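PDB 6U7J: beta-glucuronidase from uncultured Clostridium sp., which hydrolyses beta-D-glucuronides as a family 2 glycoside hydrolase and, coming from the gut microbiome, probably reactivates estrogens by freeing them from their glucuronides. Local coordinates for residues B[252-257]-B[280-285]; B[256-261]-B[295-300]; B[262-267]-B[352-357]. All blocks are in the same frame, centred on the assembly; numbering follows the deposited sequence.

In the fold
The three contacts show how a single loop, 252-264, can fasten the beta-sandwich domain to the TIM-barrel domain. Contact 1 sets it on the chain leaving strand 274-280, contact 2 ties it to the hairpin turn that leads into strand 297-305, a strand of the TIM barrel, and contact 3 lays its last residues on the end of helix 346-355. Their centres lie about 10 Å (1 and 2), 10 Å (1 and 3) and 12 Å (2 and 3) apart. W257 binds all three together: its backbone serves contacts 1 and 2, and its NE1 donates a hydrogen bond to D353 O, 3.0 Å away, in contact 3. A bound calcium ion lies about 13 Å from the side chain of D353.

Contact 1: residues B[252-257]-B[280-285]; sequences KDAQLW and FGIRTI
W257 and I282 fix the loop 252-257 to the segment 280-285 through a nearly straight backbone bond, W257 N donating to I282 O at 2.7 Å. The same oxygen receives a CA-H...O contact from L256, and the pairing is extended by a water that gives to Q255 O and accepts from I282 N at 2.8 Å.

The close-packed part lies round the buried tryptophan, which shares the most surface. Its CG stands anti to the backbone N (chi1 -173°), which lays the indole alongside R283, with W257 CE3 3.9 Å from R283 CG. R283 CB comes within 3.4 Å of W257 O, and the bare CA of G281 lets W257 CB approach to 4.1 Å. The guanidinium plane stands 89° from that of the indole, and it is the aliphatic CG of R283 that meets the ring; R283 NE binds P407 O.

Toward the other end contacts thin out. The side chains of partly exposed L256 and of I282 cross at about a right angle, CD2 to CG2 3.9 Å, A254 CB touches I282 CD1 at 4.0 Å, and CB of solvent-exposed Q255 points away from segment 280-285.

In this immunoglobulin-like family 2 domain the loop meets the linker from strand 274-280 toward the TIM barrel, V207 of strand 198-208 touching L256 and I282, and Y265 of strand 265-271 touching A254 and I282.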
ATOM      1  N   LYS B 252     -14.810   1.082 -56.051  1.00 60.88           N
ATOM      2  CA  LYS B 252     -13.983   2.168 -56.552  1.00 61.74           C
ATOM      3  C   LYS B 252     -13.852   3.248 -55.486  1.00 57.30           C
ATOM      4  O   LYS B 252     -14.781   3.507 -54.717  1.00 59.82           O
ATOM      5  CB  LYS B 252     -14.566   2.743 -57.846  1.00 62.16           C
ATOM      6  CG  LYS B 252     -14.134   1.991 -59.121  1.00 66.71           C
ATOM      7  CD  LYS B 252     -13.329   2.880 -60.079  1.00 70.78           C
ATOM      8  CE  LYS B 252     -12.675   2.068 -61.208  1.00 70.26           C
ATOM      9  NZ  LYS B 252     -13.478   2.014 -62.472  1.00 70.18           N
ATOM     10  N   ASP B 253     -12.678   3.871 -55.440  1.00 60.91           N
ATOM     11  CA  ASP B 253     -12.375   4.885 -54.429  1.00 62.15           C
ATOM     12  C   ASP B 253     -12.633   4.338 -53.023  1.00 57.44           C
ATOM     13  O   ASP B 253     -13.259   4.983 -52.179  1.00 55.99           O
ATOM     14  CB  ASP B 253     -13.167   6.172 -54.687  1.00 58.29           C
ATOM     15  CG  ASP B 253     -12.851   6.796 -56.051  1.00 64.50           C
ATOM     16  OD1 ASP B 253     -13.765   7.397 -56.662  1.00 59.25           O
ATOM     17  OD2 ASP B 253     -11.692   6.684 -56.515  1.00 63.17           O
ATOM     18  N   ALA B 254     -12.131   3.123 -52.782  1.00 57.72           N
ATOM     19  CA  ALA B 254     -12.409   2.392 -51.549  1.00 57.14           C
ATOM     20  C   ALA B 254     -11.787   3.080 -50.337  1.00 50.93           C
ATOM     21  O   ALA B 254     -10.588   3.372 -50.325  1.00 53.59           O
ATOM     22  CB  ALA B 254     -11.877   0.963 -51.658  1.00 52.23           C
ATOM     23  N   GLN B 255     -12.607   3.337 -49.319  1.00 50.37           N
ATOM     24  CA  GLN B 255     -12.106   3.831 -48.042  1.00 47.24           C
ATOM     25  C   GLN B 255     -11.381   2.702 -47.322  1.00 47.10           C
ATOM     26  O   GLN B 255     -11.992   1.695 -46.957  1.00 46.32           O
ATOM     27  CB  GLN B 255     -13.255   4.362 -47.189  1.00 49.38           C
ATOM     28  CG  GLN B 255     -14.130   5.392 -47.879  1.00 52.19           C
ATOM     29  CD  GLN B 255     -13.428   6.722 -48.066  1.00 58.70           C
ATOM     30  OE1 GLN B 255     -13.013   7.363 -47.098  1.00 58.67           O
ATOM     31  NE2 GLN B 255     -13.290   7.146 -49.316  1.00 59.25           N
ATOM     32  N   LEU B 256     -10.080   2.869 -47.123  1.00 44.62           N
ATOM     33  CA  LEU B 256      -9.260   1.789 -46.605  1.00 44.79           C
ATOM     34  C   LEU B 256      -9.417   1.665 -45.097  1.00 45.41           C
ATOM     35  O   LEU B 256      -9.739   2.629 -44.394  1.00 42.01           O
ATOM     36  CB  LEU B 256      -7.790   2.013 -46.968  1.00 43.62           C
ATOM     37  CG  LEU B 256      -7.457   1.902 -48.466  1.00 46.29           C
ATOM     38  CD1 LEU B 256      -5.961   1.995 -48.710  1.00 39.48           C
ATOM     39  CD2 LEU B 256      -8.010   0.612 -49.044  1.00 40.95           C
ATOM     40  N   TRP B 257      -9.217   0.450 -44.604  1.00 42.42           N
ATOM     41  CA  TRP B 257      -9.167   0.226 -43.168  1.00 39.52           C
ATOM     42  C   TRP B 257      -7.755   0.573 -42.708  1.00 40.45           C
ATOM     43  O   TRP B 257      -6.780  -0.077 -43.111  1.00 38.99           O
ATOM     44  CB  TRP B 257      -9.545  -1.213 -42.828  1.00 35.70           C
ATOM     45  CG  TRP B 257      -9.672  -1.480 -41.345  1.00 33.67           C
ATOM     46  CD1 TRP B 257     -10.812  -1.449 -40.602  1.00 35.04           C
ATOM     47  CD2 TRP B 257      -8.614  -1.818 -40.441  1.00 36.66           C
ATOM     48  NE1 TRP B 257     -10.537  -1.755 -39.294  1.00 38.39           N
ATOM     49  CE2 TRP B 257      -9.192  -1.988 -39.168  1.00 35.14           C
ATOM     50  CE3 TRP B 257      -7.232  -1.996 -40.584  1.00 38.84           C
ATOM     51  CZ2 TRP B 257      -8.443  -2.317 -38.044  1.00 37.58           C
ATOM     52  CZ3 TRP B 257      -6.489  -2.330 -39.467  1.00 38.66           C
ATOM     53  CH2 TRP B 257      -7.095  -2.482 -38.211  1.00 36.79           C
ATOM     54  N   PHE B 280     -16.598  -5.913 -42.713  1.00 37.65           N
ATOM     55  CA  PHE B 280     -15.246  -6.285 -43.116  1.00 37.16           C
ATOM     56  C   PHE B 280     -14.486  -5.021 -43.491  1.00 38.57           C
ATOM     57  O   PHE B 280     -15.068  -3.940 -43.637  1.00 42.75           O
ATOM     58  CB  PHE B 280     -15.246  -7.313 -44.259  1.00 37.47           C
ATOM     59  CG  PHE B 280     -15.637  -6.747 -45.605  1.00 39.54           C
ATOM     60  CD1 PHE B 280     -16.973  -6.665 -45.980  1.00 36.80           C
ATOM     61  CD2 PHE B 280     -14.664  -6.322 -46.503  1.00 38.02           C
ATOM     62  CE1 PHE B 280     -17.340  -6.148 -47.225  1.00 43.92           C
ATOM     63  CE2 PHE B 280     -15.025  -5.795 -47.756  1.00 39.92           C
ATOM     64  CZ  PHE B 280     -16.364  -5.710 -48.117  1.00 39.99           C
ATOM     65  N   GLY B 281     -13.172  -5.163 -43.617  1.00 37.09           N
ATOM     66  CA  GLY B 281     -12.316  -4.032 -43.914  1.00 36.46           C
ATOM     67  C   GLY B 281     -11.409  -4.317 -45.090  1.00 38.69           C
ATOM     68  O   GLY B 281     -10.934  -5.436 -45.278  1.00 39.75           O
ATOM     69  N   ILE B 282     -11.160  -3.279 -45.880  1.00 38.77           N
ATOM     70  CA  ILE B 282     -10.248  -3.379 -47.013  1.00 41.23           C
ATOM     71  C   ILE B 282      -8.902  -2.816 -46.590  1.00 39.16           C
ATOM     72  O   ILE B 282      -8.791  -1.623 -46.267  1.00 41.30           O
ATOM     73  CB  ILE B 282     -10.788  -2.644 -48.250  1.00 43.51           C
ATOM     74  CG1 ILE B 282     -12.189  -3.159 -48.607  1.00 42.69           C
ATOM     75  CG2 ILE B 282      -9.802  -2.800 -49.414  1.00 40.38           C
ATOM     76  CD1 ILE B 282     -12.915  -2.313 -49.641  1.00 44.30           C
ATOM     77  N   ARG B 283      -7.881  -3.667 -46.608  1.00 36.76           N
ATOM     78  CA  ARG B 283      -6.534  -3.254 -46.244  1.00 37.28           C
ATOM     79  C   ARG B 283      -5.567  -4.343 -46.663  1.00 37.96           C
ATOM     80  O   ARG B 283      -5.897  -5.530 -46.615  1.00 40.45           O
ATOM     81  CB  ARG B 283      -6.403  -2.994 -44.732  1.00 38.07           C
ATOM     82  CG  ARG B 283      -6.823  -4.163 -43.841  1.00 33.56           C
ATOM     83  CD  ARG B 283      -5.612  -4.875 -43.297  1.00 37.69           C
ATOM     84  NE  ARG B 283      -5.932  -6.084 -42.540  1.00 35.56           N
ATOM     85  CZ  ARG B 283      -6.050  -7.290 -43.089  1.00 40.87           C
ATOM     86  NH1 ARG B 283      -5.908  -7.441 -44.404  1.00 34.10           N
ATOM     87  NH2 ARG B 283      -6.318  -8.344 -42.331  1.00 32.39           N
ATOM     88  N   THR B 284      -4.365  -3.930 -47.045  1.00 41.45           N
ATOM     89  CA  THR B 284      -3.344  -4.852 -47.516  1.00 40.68           C
ATOM     90  C   THR B 284      -2.218  -4.975 -46.504  1.00 39.04           C
ATOM     91  O   THR B 284      -1.918  -4.036 -45.761  1.00 40.40           O
ATOM     92  CB  THR B 284      -2.756  -4.390 -48.845  1.00 42.78           C
ATOM     93  OG1 THR B 284      -1.992  -3.191 -48.623  1.00 42.29           O
ATOM     94  CG2 THR B 284      -3.859  -4.111 -49.842  1.00 38.34           C
ATOM     95  N   ILE B 285      -1.568  -6.136 -46.531  1.00 41.59           N
ATOM     96  CA  ILE B 285      -0.424  -6.444 -45.692  1.00 41.09           C
ATOM     97  C   ILE B 285       0.702  -6.928 -46.576  1.00 41.61           C
ATOM     98  O   ILE B 285       0.504  -7.847 -47.374  1.00 38.25           O
ATOM     99  CB  ILE B 285      -0.735  -7.537 -44.659  1.00 42.56           C
ATOM    100  CG1 ILE B 285      -1.953  -7.180 -43.820  1.00 40.03           C
ATOM    101  CG2 ILE B 285       0.519  -7.821 -43.823  1.00 36.32           C
ATOM    102  CD1 ILE B 285      -2.387  -8.326 -42.938  1.00 40.20           C
TER
HETATM  103  O   HOH W   1     -12.342  -0.831 -45.349  1.00 38.70           O

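Contact 2: residues B[256-261]-B[295-300]; sequences LWQPGS and NGKPFY
N295 and Q258 both set CG anti to their own carbonyl carbons (chi1 of N295 -64°), and a further bend at chi2 of Q258 (-86°) turns a face of its amide to N295 ND2. The two amide planes end up 89° apart. N295 ND2 donates to Q258 OE1 at 2.9 Å, almost straight at the hydrogen and in its own amide plane, yet it meets the glutamine oxygen from above the carbonyl plane and not on a lone pair. The second hydrogen of ND2 goes to W257 O at 2.8 Å, more bent and again well above the carbonyl plane. With N295 OD1 accepting from T284 N, both ends of this amide are held, which fixes its rotation. L256 adds an apolar flank, its CD1 sliding past N295 CG at 3.8 Å.

N295 and G296 form the two-residue turn of a hairpin between strands 292-294 and 297-305, both with positive phi as in a type I' turn; the second strand runs on into the TIM barrel. Facing it, residues 258-261 make a type II beta turn closed by S261 N to Q258 O, with G260 supplying the positive phi.

K297 curls back through bends at chi3 and chi4 so that NZ donates to N295 O at 3.1 Å, on a lone pair in the carbonyl plane. That places NZ beside Q258 NE2 at 3.3 Å, two donors that do not bond. On the other flank P259 CB meets the ring of F299 obliquely, 3.7 Å from CE1, and both residues also touch I294 and V358.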
ATOM      1  N   LEU B 256     -10.080   2.869 -47.123  1.00 44.62           N
ATOM      2  CA  LEU B 256      -9.260   1.789 -46.605  1.00 44.79           C
ATOM      3  C   LEU B 256      -9.417   1.665 -45.097  1.00 45.41           C
ATOM      4  O   LEU B 256      -9.739   2.629 -44.394  1.00 42.01           O
ATOM      5  CB  LEU B 256      -7.790   2.013 -46.968  1.00 43.62           C
ATOM      6  CG  LEU B 256      -7.457   1.902 -48.466  1.00 46.29           C
ATOM      7  CD1 LEU B 256      -5.961   1.995 -48.710  1.00 39.48           C
ATOM      8  CD2 LEU B 256      -8.010   0.612 -49.044  1.00 40.95           C
ATOM      9  N   TRP B 257      -9.217   0.450 -44.604  1.00 42.42           N
ATOM     10  CA  TRP B 257      -9.167   0.226 -43.168  1.00 39.52           C
ATOM     11  C   TRP B 257      -7.755   0.573 -42.708  1.00 40.45           C
ATOM     12  O   TRP B 257      -6.780  -0.077 -43.111  1.00 38.99           O
ATOM     13  CB  TRP B 257      -9.545  -1.213 -42.828  1.00 35.70           C
ATOM     14  CG  TRP B 257      -9.672  -1.480 -41.345  1.00 33.67           C
ATOM     15  CD1 TRP B 257     -10.812  -1.449 -40.602  1.00 35.04           C
ATOM     16  CD2 TRP B 257      -8.614  -1.818 -40.441  1.00 36.66           C
ATOM     17  NE1 TRP B 257     -10.537  -1.755 -39.294  1.00 38.39           N
ATOM     18  CE2 TRP B 257      -9.192  -1.988 -39.168  1.00 35.14           C
ATOM     19  CE3 TRP B 257      -7.232  -1.996 -40.584  1.00 38.84           C
ATOM     20  CZ2 TRP B 257      -8.443  -2.317 -38.044  1.00 37.58           C
ATOM     21  CZ3 TRP B 257      -6.489  -2.330 -39.467  1.00 38.66           C
ATOM     22  CH2 TRP B 257      -7.095  -2.482 -38.211  1.00 36.79           C
ATOM     23  N   GLN B 258      -7.637   1.616 -41.887  1.00 36.50           N
ATOM     24  CA  GLN B 258      -6.312   2.058 -41.491  1.00 41.24           C
ATOM     25  C   GLN B 258      -6.111   1.885 -39.993  1.00 43.57           C
ATOM     26  O   GLN B 258      -7.058   2.075 -39.217  1.00 40.96           O
ATOM     27  CB  GLN B 258      -6.082   3.536 -41.862  1.00 41.69           C
ATOM     28  CG  GLN B 258      -6.232   3.836 -43.357  1.00 37.33           C
ATOM     29  CD  GLN B 258      -4.954   3.606 -44.158  1.00 49.06           C
ATOM     30  OE1 GLN B 258      -4.035   2.895 -43.721  1.00 53.34           O
ATOM     31  NE2 GLN B 258      -4.892   4.204 -45.348  1.00 50.78           N
ATOM     32  N   PRO B 259      -4.904   1.514 -39.561  1.00 42.36           N
ATOM     33  CA  PRO B 259      -4.579   1.564 -38.129  1.00 43.53           C
ATOM     34  C   PRO B 259      -4.924   2.933 -37.566  1.00 42.10           C
ATOM     35  O   PRO B 259      -4.571   3.960 -38.138  1.00 41.70           O
ATOM     36  CB  PRO B 259      -3.069   1.304 -38.097  1.00 42.38           C
ATOM     37  CG  PRO B 259      -2.775   0.592 -39.393  1.00 40.59           C
ATOM     38  CD  PRO B 259      -3.743   1.140 -40.391  1.00 42.58           C
ATOM     39  N   GLY B 260      -5.665   2.945 -36.459  1.00 37.56           N
ATOM     40  CA  GLY B 260      -6.093   4.191 -35.859  1.00 37.68           C
ATOM     41  C   GLY B 260      -7.251   4.879 -36.551  1.00 43.12           C
ATOM     42  O   GLY B 260      -7.785   5.855 -36.004  1.00 39.30           O
ATOM     43  N   SER B 261      -7.676   4.399 -37.734  1.00 41.84           N
ATOM     44  CA  SER B 261      -8.770   5.059 -38.464  1.00 42.54           C
ATOM     45  C   SER B 261      -9.534   3.997 -39.268  1.00 41.50           C
ATOM     46  O   SER B 261      -9.395   3.867 -40.488  1.00 42.82           O
ATOM     47  CB  SER B 261      -8.259   6.170 -39.380  1.00 35.67           C
ATOM     48  OG  SER B 261      -9.353   6.746 -40.072  1.00 48.84           O
ATOM     49  N   ASN B 295      -1.381  -1.255 -45.978  1.00 42.66           N
ATOM     50  CA  ASN B 295      -1.788  -0.303 -47.004  1.00 40.88           C
ATOM     51  C   ASN B 295      -0.574   0.451 -47.540  1.00 45.46           C
ATOM     52  O   ASN B 295      -0.588   1.675 -47.695  1.00 45.61           O
ATOM     53  CB  ASN B 295      -2.842   0.655 -46.461  1.00 41.35           C
ATOM     54  CG  ASN B 295      -4.115  -0.061 -46.087  1.00 45.83           C
ATOM     55  OD1 ASN B 295      -4.491  -1.025 -46.742  1.00 40.94           O
ATOM     56  ND2 ASN B 295      -4.781   0.396 -45.027  1.00 42.96           N
ATOM     57  N   GLY B 296       0.511  -0.293 -47.769  1.00 42.50           N
ATOM     58  CA  GLY B 296       1.715   0.239 -48.369  1.00 39.76           C
ATOM     59  C   GLY B 296       2.574   1.114 -47.484  1.00 45.36           C
ATOM     60  O   GLY B 296       3.595   1.616 -47.961  1.00 50.70           O
ATOM     61  N   LYS B 297       2.208   1.320 -46.219  1.00 44.72           N
ATOM     62  CA  LYS B 297       2.995   2.221 -45.388  1.00 43.34           C
ATOM     63  C   LYS B 297       3.537   1.499 -44.158  1.00 45.39           C
ATOM     64  O   LYS B 297       2.870   0.614 -43.607  1.00 41.27           O
ATOM     65  CB  LYS B 297       2.160   3.449 -44.966  1.00 42.76           C
ATOM     66  CG  LYS B 297       1.461   4.113 -46.158  1.00 50.89           C
ATOM     67  CD  LYS B 297       0.340   5.069 -45.761  1.00 58.31           C
ATOM     68  CE  LYS B 297      -0.984   4.318 -45.556  1.00 56.76           C
ATOM     69  NZ  LYS B 297      -1.909   4.292 -46.735  1.00 58.38           N
ATOM     70  N   PRO B 298       4.749   1.838 -43.721  1.00 42.62           N
ATOM     71  CA  PRO B 298       5.364   1.098 -42.614  1.00 46.09           C
ATOM     72  C   PRO B 298       4.566   1.252 -41.333  1.00 41.29           C
ATOM     73  O   PRO B 298       4.025   2.318 -41.033  1.00 41.33           O
ATOM     74  CB  PRO B 298       6.760   1.729 -42.486  1.00 43.27           C
ATOM     75  CG  PRO B 298       6.961   2.526 -43.745  1.00 45.81           C
ATOM     76  CD  PRO B 298       5.590   2.966 -44.156  1.00 44.17           C
ATOM     77  N   PHE B 299       4.507   0.162 -40.580  1.00 42.55           N
ATOM     78  CA  PHE B 299       3.781   0.099 -39.324  1.00 38.03           C
ATOM     79  C   PHE B 299       4.748  -0.379 -38.259  1.00 38.48           C
ATOM     80  O   PHE B 299       5.462  -1.368 -38.458  1.00 38.59           O
ATOM     81  CB  PHE B 299       2.572  -0.840 -39.432  1.00 38.47           C
ATOM     82  CG  PHE B 299       1.758  -0.930 -38.179  1.00 37.22           C
ATOM     83  CD1 PHE B 299       0.837   0.053 -37.863  1.00 34.96           C
ATOM     84  CD2 PHE B 299       1.925  -2.000 -37.305  1.00 42.36           C
ATOM     85  CE1 PHE B 299       0.084  -0.028 -36.691  1.00 31.97           C
ATOM     86  CE2 PHE B 299       1.178  -2.094 -36.148  1.00 36.99           C
ATOM     87  CZ  PHE B 299       0.256  -1.095 -35.841  1.00 33.45           C
ATOM     88  N   TYR B 300       4.811   0.354 -37.157  1.00 41.32           N
ATOM     89  CA  TYR B 300       5.638  -0.007 -36.013  1.00 35.99           C
ATOM     90  C   TYR B 300       4.691  -0.369 -34.873  1.00 32.53           C
ATOM     91  O   TYR B 300       3.840   0.439 -34.491  1.00 33.29           O
ATOM     92  CB  TYR B 300       6.578   1.151 -35.652  1.00 37.82           C
ATOM     93  CG  TYR B 300       7.580   0.815 -34.573  1.00 36.05           C
ATOM     94  CD1 TYR B 300       7.286   1.055 -33.232  1.00 35.25           C
ATOM     95  CD2 TYR B 300       8.803   0.234 -34.884  1.00 30.81           C
ATOM     96  CE1 TYR B 300       8.195   0.735 -32.227  1.00 33.58           C
ATOM     97  CE2 TYR B 300       9.719  -0.097 -33.880  1.00 33.66           C
ATOM     98  CZ  TYR B 300       9.401   0.162 -32.556  1.00 32.76           C
ATOM     99  OH  TYR B 300      10.293  -0.142 -31.553  1.00 37.02           O
TER

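Contact 3: residues B[262-267]-B[352-357]; sequences AYLYKL and ADQKGI
A262 and L264, in the loop leading into strand 265-271 of the beta-sandwich, lean on the last turn of helix 346-355 of the TIM-barrel domain, an interdomain contact made through methyl groups. The CB of A262 rests on the carbonyl oxygens that end the helix, 3.2 Å from D353 O and 3.3 Å from Q354 O. A water accepts from A262 N and bonds weakly to Q354 O.

L264 reaches farther. Its CB points toward the helix; CG, anti to the carbonyl carbon (chi1 -61°), then splits into two branches. CD1 goes to the helix, 4.0 Å from Q354 CG and 4.1 Å from D353 O, the leucine and glutamine side chains crossing at about a right angle. CD2 turns back to its own loop and meets W257 CD1 at 3.6 Å.

G356 leaves the helix with positive phi, and I357 N returns to A352 O at 3.0 Å, as in a Schellman motif. The carboxylate of D353 is engaged by H406 and the backbone N of C408, while K355 forms a salt bridge with D54 of the second subunit.

The direct contacts between the two segments are made by methyl groups on helix carbonyls and on the glutamine CG, whereas directional bonds come from the loop just before: W257 NE1 gives to D353 O and G260 N to G356 O. Donors set at the carboxyl end of a helix would be expected to sit favourably in the field of its dipole.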
ATOM      1  N   ALA B 262     -10.389   3.258 -38.572  1.00 38.79           N
ATOM      2  CA  ALA B 262     -11.067   2.123 -39.178  1.00 39.72           C
ATOM      3  C   ALA B 262     -12.139   2.569 -40.173  1.00 39.07           C
ATOM      4  O   ALA B 262     -12.817   3.579 -39.973  1.00 42.03           O
ATOM      5  CB  ALA B 262     -11.693   1.253 -38.086  1.00 36.62           C
ATOM      6  N   TYR B 263     -12.297   1.802 -41.246  1.00 39.35           N
ATOM      7  CA  TYR B 263     -13.487   1.870 -42.088  1.00 42.43           C
ATOM      8  C   TYR B 263     -13.981   0.449 -42.322  1.00 38.08           C
ATOM      9  O   TYR B 263     -13.184  -0.447 -42.621  1.00 38.34           O
ATOM     10  CB  TYR B 263     -13.202   2.572 -43.428  1.00 41.33           C
ATOM     11  CG  TYR B 263     -14.455   3.000 -44.160  1.00 45.54           C
ATOM     12  CD1 TYR B 263     -15.126   2.122 -45.008  1.00 45.40           C
ATOM     13  CD2 TYR B 263     -14.980   4.276 -43.991  1.00 46.78           C
ATOM     14  CE1 TYR B 263     -16.282   2.508 -45.680  1.00 49.47           C
ATOM     15  CE2 TYR B 263     -16.130   4.671 -44.648  1.00 49.83           C
ATOM     16  CZ  TYR B 263     -16.776   3.785 -45.496  1.00 52.21           C
ATOM     17  OH  TYR B 263     -17.920   4.177 -46.148  1.00 52.76           O
ATOM     18  N   LEU B 264     -15.284   0.228 -42.184  1.00 36.76           N
ATOM     19  CA  LEU B 264     -15.833  -1.114 -42.348  1.00 40.19           C
ATOM     20  C   LEU B 264     -16.973  -1.089 -43.350  1.00 40.69           C
ATOM     21  O   LEU B 264     -17.986  -0.422 -43.119  1.00 42.78           O
ATOM     22  CB  LEU B 264     -16.320  -1.692 -41.014  1.00 38.58           C
ATOM     23  CG  LEU B 264     -15.233  -1.848 -39.945  1.00 40.74           C
ATOM     24  CD1 LEU B 264     -15.835  -2.298 -38.607  1.00 37.14           C
ATOM     25  CD2 LEU B 264     -14.159  -2.817 -40.430  1.00 36.04           C
ATOM     26  N   TYR B 265     -16.807  -1.813 -44.453  1.00 38.91           N
ATOM     27  CA  TYR B 265     -17.929  -2.112 -45.329  1.00 44.28           C
ATOM     28  C   TYR B 265     -18.743  -3.256 -44.733  1.00 43.61           C
ATOM     29  O   TYR B 265     -18.324  -3.917 -43.784  1.00 43.21           O
ATOM     30  CB  TYR B 265     -17.445  -2.475 -46.734  1.00 40.13           C
ATOM     31  CG  TYR B 265     -16.816  -1.319 -47.470  1.00 44.51           C
ATOM     32  CD1 TYR B 265     -15.471  -1.011 -47.292  1.00 43.55           C
ATOM     33  CD2 TYR B 265     -17.566  -0.522 -48.338  1.00 46.05           C
ATOM     34  CE1 TYR B 265     -14.886   0.057 -47.955  1.00 43.82           C
ATOM     35  CE2 TYR B 265     -16.984   0.557 -49.003  1.00 43.34           C
ATOM     36  CZ  TYR B 265     -15.639   0.832 -48.808  1.00 43.68           C
ATOM     37  OH  TYR B 265     -15.033   1.889 -49.455  1.00 44.48           O
ATOM     38  N   LYS B 266     -19.925  -3.493 -45.291  1.00 46.39           N
ATOM     39  CA  LYS B 266     -20.756  -4.610 -44.863  1.00 44.10           C
ATOM     40  C   LYS B 266     -21.093  -5.472 -46.068  1.00 43.11           C
ATOM     41  O   LYS B 266     -21.576  -4.958 -47.082  1.00 45.50           O
ATOM     42  CB  LYS B 266     -22.035  -4.130 -44.165  1.00 47.15           C
ATOM     43  CG  LYS B 266     -21.817  -3.053 -43.113  1.00 52.81           C
ATOM     44  CD  LYS B 266     -22.641  -1.820 -43.448  1.00 55.86           C
ATOM     45  CE  LYS B 266     -22.385  -0.671 -42.487  1.00 58.80           C
ATOM     46  NZ  LYS B 266     -20.984  -0.678 -41.942  1.00 61.28           N
ATOM     47  N   LEU B 267     -20.802  -6.769 -45.962  1.00 42.89           N
ATOM     48  CA  LEU B 267     -21.311  -7.773 -46.895  1.00 42.53           C
ATOM     49  C   LEU B 267     -22.725  -8.128 -46.450  1.00 41.37           C
ATOM     50  O   LEU B 267     -22.917  -8.827 -45.456  1.00 40.87           O
ATOM     51  CB  LEU B 267     -20.403  -8.999 -46.927  1.00 38.64           C
ATOM     52  CG  LEU B 267     -20.550  -9.904 -48.164  1.00 46.22           C
ATOM     53  CD1 LEU B 267     -20.272  -9.126 -49.453  1.00 41.69           C
ATOM     54  CD2 LEU B 267     -19.655 -11.148 -48.094  1.00 38.98           C
ATOM     55  N   ALA B 352     -11.660  -4.091 -31.691  1.00 33.84           N
ATOM     56  CA  ALA B 352     -10.432  -3.726 -32.390  1.00 31.64           C
ATOM     57  C   ALA B 352     -10.705  -3.404 -33.857  1.00 36.40           C
ATOM     58  O   ALA B 352     -10.058  -2.522 -34.437  1.00 35.81           O
ATOM     59  CB  ALA B 352      -9.408  -4.853 -32.271  1.00 30.37           C
ATOM     60  N   ASP B 353     -11.651  -4.121 -34.482  1.00 35.71           N
ATOM     61  CA  ASP B 353     -12.051  -3.766 -35.842  1.00 34.62           C
ATOM     62  C   ASP B 353     -12.601  -2.352 -35.892  1.00 37.25           C
ATOM     63  O   ASP B 353     -12.265  -1.579 -36.794  1.00 38.52           O
ATOM     64  CB  ASP B 353     -13.109  -4.741 -36.377  1.00 33.06           C
ATOM     65  CG  ASP B 353     -12.508  -6.005 -36.956  1.00 35.90           C
ATOM     66  OD1 ASP B 353     -11.276  -6.056 -37.184  1.00 38.49           O
ATOM     67  OD2 ASP B 353     -13.276  -6.961 -37.171  1.00 41.94           O
ATOM     68  N   GLN B 354     -13.470  -2.000 -34.942  1.00 33.91           N
ATOM     69  CA  GLN B 354     -14.109  -0.697 -35.004  1.00 35.73           C
ATOM     70  C   GLN B 354     -13.165   0.432 -34.618  1.00 36.28           C
ATOM     71  O   GLN B 354     -13.270   1.526 -35.175  1.00 37.62           O
ATOM     72  CB  GLN B 354     -15.349  -0.682 -34.122  1.00 33.17           C
ATOM     73  CG  GLN B 354     -16.525  -1.371 -34.782  1.00 42.80           C
ATOM     74  CD  GLN B 354     -17.641  -1.688 -33.810  1.00 44.88           C
ATOM     75  OE1 GLN B 354     -18.076  -0.832 -33.036  1.00 47.62           O
ATOM     76  NE2 GLN B 354     -18.122  -2.922 -33.855  1.00 43.35           N
ATOM     77  N   LYS B 355     -12.241   0.200 -33.692  1.00 36.54           N
ATOM     78  CA  LYS B 355     -11.346   1.265 -33.263  1.00 40.56           C
ATOM     79  C   LYS B 355     -10.054   1.315 -34.062  1.00 39.16           C
ATOM     80  O   LYS B 355      -9.220   2.185 -33.804  1.00 42.56           O
ATOM     81  CB  LYS B 355     -11.026   1.121 -31.774  1.00 38.31           C
ATOM     82  CG  LYS B 355     -12.202   1.409 -30.871  1.00 35.85           C
ATOM     83  CD  LYS B 355     -11.859   1.028 -29.441  1.00 43.24           C
ATOM     84  CE  LYS B 355     -13.069   1.156 -28.537  1.00 44.86           C
ATOM     85  NZ  LYS B 355     -13.727   2.479 -28.672  1.00 44.29           N
ATOM     86  N   GLY B 356      -9.863   0.417 -35.023  1.00 38.82           N
ATOM     87  CA  GLY B 356      -8.655   0.460 -35.824  1.00 38.75           C
ATOM     88  C   GLY B 356      -7.406  -0.012 -35.114  1.00 39.80           C
ATOM     89  O   GLY B 356      -6.312   0.483 -35.414  1.00 42.52           O
ATOM     90  N   ILE B 357      -7.528  -0.971 -34.190  1.00 34.95           N
ATOM     91  CA  ILE B 357      -6.381  -1.484 -33.447  1.00 35.59           C
ATOM     92  C   ILE B 357      -5.845  -2.722 -34.155  1.00 33.69           C
ATOM     93  O   ILE B 357      -6.605  -3.586 -34.598  1.00 35.13           O
ATOM     94  CB  ILE B 357      -6.766  -1.787 -31.985  1.00 38.22           C
ATOM     95  CG1 ILE B 357      -7.127  -0.493 -31.235  1.00 38.40           C
ATOM     96  CG2 ILE B 357      -5.634  -2.518 -31.258  1.00 31.06           C
ATOM     97  CD1 ILE B 357      -8.032  -0.712 -30.001  1.00 34.63           C
TER
HETATM   98  O   HOH W   2     -11.406   4.289 -35.870  1.00 44.97           O